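Local coordinates for protein NEQ263 (Nanoarchaeum equitans Kin4-M, PDB 5BN4) that binds ADP and, as a B-type member of the ATPase alpha/beta family, assembles with alpha chains in a six-chain complex that probably serves proton-coupled ATP chemistry, at residues Leu40-Asp45 with Asp193-Glu198; Pro139-Ala144 with Leu224-Thr229; Leu373-Leu378 with Ser408-Ser413. All blocks are in the same frame, centred on the assembly; numbering follows the deposited sequence.

Contact 1 of 3, residues Leu40-Asp45 with Asp193-Glu198; sequences LALLFD and DSSPIE
Ser195 and Ile197 meet Leu42 and Leu43 in a buried interdomain contact, where the end of strand 38-43 in the N-terminal antiparallel sheet rests on the start of helix 196-215 in the nucleotide-binding domain. At the centre of the contact is the N-cap serine of helix 196-215, whose hydroxyl also bonds to the strand. Ser195 precedes the first helical turn, and its OG donates a hydrogen bond of 2.7 Å to Leu43 O, arriving almost in line with the carbonyl bond (C=O...OG 177°). Ser195 OG itself accepts, weakly, from Ile197 N at 3.5 Å, the N-capping bond. With OG trans to the backbone N (chi1 179°), the hydroxyl reaches the strand and the helix end together. Replacing Ser195 by an alanine would probably leave Leu43 O without this donor and the amide of Ile197 without its cap, so that strand and helix lose their direct polar tie.

Beside this bond lies an apolar patch. Leu42 meets Ile197 with CD1 (CB at 4.0 Å) and Pro196 with CD2 (CG at 4.1 Å), slanting across each. Ile197 CG2 comes within 3.7 Å of Leu43 O, beside the polar group. Helix 228-241 adds Ile238 and Leu241 around Leu42, and Arg351 of a neighbouring alpha chain packs on Pro196. Where the strand has ended, Phe44 stacks its ring on Phe77, and Glu198, its chain extended, uses OE2 to accept from Gly76 N. A water closes the polar edge: it accepts from Ser195 N at 2.8 Å and donates both to Phe44 O and to Glu198 OE1.

Contact 2 of 3, residues Pro139-Ala144 with Leu224-Thr229; sequences PMERLA and LMLDMT
Leu226 receives two side chains from helix 140-151, one on each of its methyls. Its CD1 is met by the end of Met140, with CE at 3.6 Å and SD slightly farther off, and its CD2 lies 3.9 Å from Glu141 CG. The two approaches differ: Met140 comes in at a slant, whereas the chain of Glu141 runs at about a right angle to the leucine. Met140 starts with CG anti to N (chi1 169°), stays extended to the sulfur, then bends at chi3, which lays the methyl against Leu226. Glu141 touches with CG; the bend at chi2 sets the direction of the carboxylate beyond it. One turn along the helix, Ala144 faces Leu224, whose CD1 is 4.4 Å from Ala144 O.

The second shell comes from the sheet and its helices. Strand 220-226 lies between strands 156-162 and 273-281, and Met279 of the latter touches both Ala144 and Leu226; Ile168 of helix 166-178 packs on Leu226 and on Glu141. Helix 140-151 follows strand 131-134, in the place of the P-loop helix of this fold; the axes of 140-144 and 224-226 run nearly antiparallel (172°), 10.8 Å apart at closest approach. A cis peptide joins Leu226 to Asp227 at the end of the strand, in the region of the Walker B motif in relatives. Asp227 caps helix 228-241, its OD1 accepting from Thr229 N at 2.7 Å, and OD2 is bonded to Thr281 OG1.

No hydrogen bond crosses between the segments. Cohesion is therefore dispersive, through aliphatic carbons, with one methyl-to-methyl touch at Met140 and Leu226. Lys425 of the alpha chain, in a long, weak ion pair with Glu141 OE1, and Arg396 of that chain, packed on Asp227, would probably offset the two carboxylate charges.

Contact 3 of 3, residues Leu373-Leu378 with Ser408-Ser413; sequences LKFAEL and SGLPYS
Ser408 and Leu410 lie against one side of helix 369-384, with Phe375 at the centre of the closely packed part. Ser408 OG sits near the plane of the Phe375 ring, at the edge, yet it makes no hydrogen bond to this helix: the hydroxyl bonds instead to Ile404 O, one turn back in helix 394-407. What surrounds it across the contact is mostly carbon, including Lys374 CG at 3.7 Å and Leu378 CD1 at 3.6 Å. Leu410 continues the apolar surface. Its CD1 lies 4.0 Å from Phe375 CD1, the two side chains crossing at about a right angle. Phe375 has CG anti to N (chi1 179°), aiming the ring into this junction, where Ile404 and Leu405 also reach it.

The outer side is much looser. Lys374 lends only its CB and CG to Ser408, then bends at chi2 and chi3 and carries its NZ away to a salt bridge with Glu377 OE1 (3.1 Å), which it meets from above the carboxylate plane. Gly409, exposed and with positive phi, ends helix 394-407 in a Schellman motif and turns the chain from Ser408 to Leu410. Beyond Leu410 the chain, from Pro411 to Ser413, is exposed and leaves segment 373-378 behind. Because Ser408 OG bonds to Ile404 O and Lys374 NZ to Glu377, no hydrogen bond spans the segments and van der Waals contact holds them.

The three contacts spread along the chain from the N-terminal sheet to the helical C-terminal domain. Contacts 1 and 2 have centres 23 Å apart and alternate in sequence, in the order 40-45, 139-144, 193-198, 224-229; helix 196-215 leads directly into strand 220-226. Contact 1 thereby joins the N-terminal sheet to the same nucleotide-binding domain whose interior contact 2 occupies. Contact 3 comes last, wholly within the C-terminal domain, 32 Å from contact 2 and 55 Å from contact 1 between centres, on the opposite side of the chain's centre from contact 1. Together they sample one interdomain junction, one buried core and one partly buried helix-loop contact.

Contact 1 of 3, residues Leu40-Asp45 with Asp193-Glu198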
# COMPACT_ATOMS: atom_id res chain seq x y z
N LEU B 40 6.43 22.14 25.78
CA LEU B 40 5.12 21.53 25.58
C LEU B 40 4.81 20.58 26.73
O LEU B 40 5.64 19.75 27.10
CB LEU B 40 5.06 20.79 24.24
CG LEU B 40 5.23 21.64 22.98
CD1 LEU B 40 5.34 20.76 21.74
CD2 LEU B 40 4.08 22.62 22.85
N ALA B 41 3.61 20.70 27.30
CA ALA B 41 3.24 19.89 28.46
C ALA B 41 1.87 19.24 28.31
O ALA B 41 0.95 19.81 27.71
CB ALA B 41 3.31 20.72 29.73
N LEU B 42 1.73 18.05 28.88
CA LEU B 42 0.48 17.31 28.85
C LEU B 42 -0.24 17.38 30.19
O LEU B 42 0.33 17.02 31.22
CB LEU B 42 0.74 15.85 28.47
CG LEU B 42 0.71 15.50 26.99
CD1 LEU B 42 1.29 14.12 26.75
CD2 LEU B 42 -0.71 15.59 26.47
N LEU B 43 -1.48 17.83 30.17
CA LEU B 43 -2.30 17.91 31.38
C LEU B 43 -2.62 16.52 31.91
O LEU B 43 -2.78 15.57 31.14
CB LEU B 43 -3.60 18.67 31.10
CG LEU B 43 -3.44 20.09 30.57
CD1 LEU B 43 -4.79 20.70 30.26
CD2 LEU B 43 -2.67 20.95 31.56
N PHE B 44 -2.72 16.41 33.23
CA PHE B 44 -3.05 15.14 33.87
C PHE B 44 -4.49 14.73 33.60
O PHE B 44 -4.81 13.54 33.57
CB PHE B 44 -2.80 15.22 35.38
CG PHE B 44 -1.39 14.89 35.78
CD1 PHE B 44 -0.32 15.36 35.05
CD2 PHE B 44 -1.14 14.11 36.90
CE1 PHE B 44 0.98 15.06 35.42
CE2 PHE B 44 0.15 13.81 37.28
CZ PHE B 44 1.21 14.28 36.54
N ASP B 45 -5.35 15.72 33.39
CA ASP B 45 -6.76 15.47 33.13
C ASP B 45 -7.45 16.68 32.52
O ASP B 45 -6.79 17.59 32.02
CB ASP B 45 -7.48 15.05 34.42
CG ASP B 45 -7.21 16.00 35.57
OD1 ASP B 45 -6.23 16.76 35.49
OD2 ASP B 45 -7.98 15.97 36.56
N ASP B 193 -10.98 7.58 28.44
CA ASP B 193 -11.09 9.01 28.18
C ASP B 193 -9.99 9.80 28.88
O ASP B 193 -9.93 11.02 28.76
CB ASP B 193 -12.45 9.53 28.63
CG ASP B 193 -12.78 9.12 30.05
OD1 ASP B 193 -12.25 9.75 31.00
OD2 ASP B 193 -13.58 8.17 30.23
N SER B 194 -9.13 9.10 29.61
CA SER B 194 -8.06 9.76 30.36
C SER B 194 -7.02 10.39 29.44
O SER B 194 -7.00 10.14 28.23
CB SER B 194 -7.37 8.76 31.29
OG SER B 194 -6.76 7.72 30.56
N SER B 195 -6.17 11.23 30.02
CA SER B 195 -5.08 11.85 29.28
C SER B 195 -4.12 10.77 28.79
O SER B 195 -3.91 9.78 29.48
CB SER B 195 -4.34 12.85 30.17
OG SER B 195 -3.25 13.45 29.50
N PRO B 196 -3.55 10.95 27.59
CA PRO B 196 -2.59 9.98 27.05
C PRO B 196 -1.37 9.82 27.95
O PRO B 196 -0.72 8.77 27.92
CB PRO B 196 -2.20 10.58 25.70
CG PRO B 196 -2.58 12.03 25.78
CD PRO B 196 -3.79 12.07 26.66
N ILE B 197 -1.06 10.84 28.74
CA ILE B 197 0.08 10.77 29.65
C ILE B 197 -0.21 9.84 30.82
O ILE B 197 0.71 9.25 31.40
CB ILE B 197 0.51 12.17 30.16
CG1 ILE B 197 1.92 12.13 30.74
CG2 ILE B 197 -0.49 12.71 31.18
CD1 ILE B 197 2.97 11.68 29.74
N GLU B 198 -1.48 9.68 31.16
CA GLU B 198 -1.87 8.78 32.24
C GLU B 198 -1.81 7.34 31.75
O GLU B 198 -1.38 6.45 32.49
CB GLU B 198 -3.28 9.09 32.75
CG GLU B 198 -3.74 8.15 33.84
CD GLU B 198 -5.12 8.48 34.37
OE1 GLU B 198 -5.60 9.61 34.14
OE2 GLU B 198 -5.73 7.60 35.01
O HOH W 1 -6.21 11.58 32.78

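Contact 2 of 3, residues Pro139-Ala144 with Leu224-Thr229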
# COMPACT_ATOMS: atom_id res chain seq x y z
N PRO B 139 -12.23 -14.39 24.27
CA PRO B 139 -12.10 -14.35 25.74
C PRO B 139 -10.65 -14.23 26.21
O PRO B 139 -10.16 -15.11 26.93
CB PRO B 139 -12.69 -15.69 26.18
CG PRO B 139 -12.50 -16.58 25.01
CD PRO B 139 -12.72 -15.71 23.81
N MET B 140 -9.99 -13.15 25.83
CA MET B 140 -8.61 -12.89 26.24
C MET B 140 -8.55 -12.58 27.73
O MET B 140 -7.65 -13.05 28.43
CB MET B 140 -8.03 -11.73 25.42
CG MET B 140 -6.70 -11.19 25.92
SD MET B 140 -6.06 -9.87 24.86
CE MET B 140 -7.51 -8.82 24.72
N GLU B 141 -9.52 -11.81 28.21
CA GLU B 141 -9.57 -11.40 29.61
C GLU B 141 -9.84 -12.59 30.53
O GLU B 141 -9.26 -12.68 31.62
CB GLU B 141 -10.63 -10.32 29.83
CG GLU B 141 -10.40 -9.04 29.02
CD GLU B 141 -10.88 -9.15 27.58
OE1 GLU B 141 -11.52 -10.17 27.23
OE2 GLU B 141 -10.62 -8.21 26.79
N ARG B 142 -10.72 -13.49 30.10
CA ARG B 142 -11.04 -14.67 30.89
C ARG B 142 -9.82 -15.59 31.03
O ARG B 142 -9.62 -16.20 32.07
CB ARG B 142 -12.20 -15.45 30.28
CG ARG B 142 -13.41 -15.56 31.19
CD ARG B 142 -14.20 -16.84 30.91
NE ARG B 142 -14.83 -16.84 29.59
CZ ARG B 142 -15.49 -17.87 29.08
NH1 ARG B 142 -15.61 -18.99 29.78
NH2 ARG B 142 -16.03 -17.78 27.87
N LEU B 143 -9.02 -15.67 29.98
CA LEU B 143 -7.83 -16.52 29.99
C LEU B 143 -6.81 -16.04 31.01
O LEU B 143 -6.27 -16.83 31.78
CB LEU B 143 -7.20 -16.59 28.59
CG LEU B 143 -5.96 -17.48 28.48
CD1 LEU B 143 -6.27 -18.89 28.95
CD2 LEU B 143 -5.44 -17.50 27.05
N ALA B 144 -6.55 -14.73 31.01
CA ALA B 144 -5.59 -14.14 31.93
C ALA B 144 -6.04 -14.30 33.38
O ALA B 144 -5.24 -14.61 34.26
CB ALA B 144 -5.40 -12.67 31.62
N LEU B 224 -0.01 -8.21 35.13
CA LEU B 224 -0.86 -8.32 33.95
C LEU B 224 -1.16 -6.92 33.43
O LEU B 224 -1.46 -6.02 34.21
CB LEU B 224 -2.17 -9.03 34.30
CG LEU B 224 -2.07 -10.36 35.03
CD1 LEU B 224 -3.45 -10.83 35.46
CD2 LEU B 224 -1.39 -11.40 34.16
N MET B 225 -1.10 -6.74 32.11
CA MET B 225 -1.47 -5.45 31.52
C MET B 225 -2.26 -5.58 30.22
O MET B 225 -2.08 -6.53 29.46
CB MET B 225 -0.27 -4.52 31.35
CG MET B 225 0.96 -5.15 30.73
SD MET B 225 2.34 -3.98 30.71
CE MET B 225 2.49 -3.61 32.45
N LEU B 226 -3.14 -4.61 30.00
CA LEU B 226 -4.11 -4.64 28.91
C LEU B 226 -4.74 -3.25 28.81
O LEU B 226 -5.09 -2.66 29.84
CB LEU B 226 -5.19 -5.67 29.23
CG LEU B 226 -6.46 -5.74 28.38
CD1 LEU B 226 -6.19 -6.46 27.07
CD2 LEU B 226 -7.58 -6.41 29.14
N ASP B 227 -4.91 -2.72 27.60
CA ASP B 227 -4.55 -3.38 26.35
C ASP B 227 -3.33 -2.68 25.76
O ASP B 227 -3.29 -1.45 25.68
CB ASP B 227 -5.73 -3.27 25.38
CG ASP B 227 -5.56 -4.12 24.13
OD1 ASP B 227 -4.46 -4.12 23.54
OD2 ASP B 227 -6.54 -4.78 23.72
N MET B 228 -2.34 -3.46 25.34
CA MET B 228 -1.12 -2.89 24.79
C MET B 228 -1.36 -2.14 23.48
O MET B 228 -0.58 -1.26 23.11
CB MET B 228 -0.04 -3.97 24.60
CG MET B 228 0.43 -4.59 25.91
SD MET B 228 0.75 -3.37 27.19
CE MET B 228 2.02 -2.36 26.42
N THR B 229 -2.44 -2.49 22.79
CA THR B 229 -2.82 -1.79 21.58
C THR B 229 -3.36 -0.40 21.92
O THR B 229 -3.17 0.55 21.17
CB THR B 229 -3.87 -2.58 20.78
OG1 THR B 229 -3.38 -3.91 20.55
CG2 THR B 229 -4.14 -1.92 19.43

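Contact 3 of 3, residues Leu373-Leu378 with Ser408-Ser413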
# COMPACT_ATOMS: atom_id res chain seq x y z
N LEU B 373 -5.84 -37.07 11.77
CA LEU B 373 -7.05 -36.26 11.65
C LEU B 373 -7.91 -36.43 12.90
O LEU B 373 -8.43 -35.45 13.44
CB LEU B 373 -7.84 -36.67 10.41
CG LEU B 373 -9.10 -35.86 10.12
CD1 LEU B 373 -8.75 -34.47 9.60
CD2 LEU B 373 -10.00 -36.60 9.14
N LYS B 374 -8.07 -37.67 13.34
CA LYS B 374 -8.81 -37.97 14.55
C LYS B 374 -8.10 -37.36 15.75
O LYS B 374 -8.74 -36.85 16.67
CB LYS B 374 -8.95 -39.48 14.74
CG LYS B 374 -9.62 -39.91 16.05
CD LYS B 374 -11.15 -39.94 15.93
CE LYS B 374 -11.79 -38.60 16.30
NZ LYS B 374 -13.27 -38.64 16.17
N PHE B 375 -6.77 -37.42 15.73
CA PHE B 375 -5.96 -36.88 16.81
C PHE B 375 -6.18 -35.38 16.98
O PHE B 375 -6.42 -34.91 18.09
CB PHE B 375 -4.47 -37.17 16.56
CG PHE B 375 -3.56 -36.62 17.62
CD1 PHE B 375 -3.36 -37.32 18.80
CD2 PHE B 375 -2.92 -35.41 17.45
CE1 PHE B 375 -2.53 -36.81 19.78
CE2 PHE B 375 -2.09 -34.90 18.42
CZ PHE B 375 -1.89 -35.60 19.59
N ALA B 376 -6.11 -34.65 15.88
CA ALA B 376 -6.28 -33.20 15.89
C ALA B 376 -7.65 -32.80 16.44
O ALA B 376 -7.77 -31.84 17.19
CB ALA B 376 -6.08 -32.63 14.50
N GLU B 377 -8.68 -33.54 16.06
CA GLU B 377 -10.04 -33.24 16.50
C GLU B 377 -10.20 -33.44 18.00
O GLU B 377 -10.74 -32.58 18.69
CB GLU B 377 -11.06 -34.12 15.76
CG GLU B 377 -12.49 -33.84 16.16
CD GLU B 377 -13.47 -34.86 15.63
OE1 GLU B 377 -13.02 -35.82 14.96
OE2 GLU B 377 -14.68 -34.72 15.89
N LEU B 378 -9.73 -34.58 18.49
CA LEU B 378 -9.82 -34.91 19.90
C LEU B 378 -9.00 -33.94 20.76
O LEU B 378 -9.39 -33.60 21.87
CB LEU B 378 -9.37 -36.35 20.15
CG LEU B 378 -10.21 -37.45 19.50
CD1 LEU B 378 -9.52 -38.79 19.64
CD2 LEU B 378 -11.60 -37.49 20.11
N SER B 408 -6.88 -42.54 18.78
CA SER B 408 -6.54 -42.21 17.41
C SER B 408 -5.75 -43.32 16.72
O SER B 408 -5.43 -43.23 15.54
CB SER B 408 -5.76 -40.90 17.36
OG SER B 408 -6.47 -39.86 17.99
N GLY B 409 -5.43 -44.37 17.47
CA GLY B 409 -4.66 -45.48 16.94
C GLY B 409 -3.19 -45.14 16.77
O GLY B 409 -2.50 -45.71 15.93
N LEU B 410 -2.72 -44.20 17.58
CA LEU B 410 -1.32 -43.80 17.56
C LEU B 410 -0.61 -44.38 18.78
O LEU B 410 -1.25 -44.69 19.78
CB LEU B 410 -1.21 -42.27 17.55
CG LEU B 410 -1.91 -41.57 16.37
CD1 LEU B 410 -1.69 -40.07 16.43
CD2 LEU B 410 -1.43 -42.14 15.05
N PRO B 411 0.72 -44.54 18.70
CA PRO B 411 1.51 -45.08 19.81
C PRO B 411 1.35 -44.26 21.10
O PRO B 411 1.58 -43.06 21.09
CB PRO B 411 2.95 -44.99 19.30
CG PRO B 411 2.82 -45.07 17.83
CD PRO B 411 1.55 -44.34 17.49
N TYR B 412 0.96 -44.93 22.18
CA TYR B 412 0.79 -44.27 23.47
C TYR B 412 1.59 -44.98 24.57
O TYR B 412 1.94 -46.15 24.43
CB TYR B 412 -0.69 -44.17 23.85
CG TYR B 412 -1.39 -45.50 24.02
CD1 TYR B 412 -1.88 -46.20 22.93
CD2 TYR B 412 -1.58 -46.06 25.29
CE1 TYR B 412 -2.52 -47.41 23.08
CE2 TYR B 412 -2.22 -47.27 25.45
CZ TYR B 412 -2.69 -47.94 24.34
OH TYR B 412 -3.33 -49.15 24.50
N SER B 413 1.86 -44.26 25.65
CA SER B 413 2.66 -44.80 26.75
C SER B 413 1.78 -45.30 27.90
O SER B 413 1.07 -44.51 28.52
CB SER B 413 3.65 -43.76 27.25
OG SER B 413 4.44 -44.27 28.31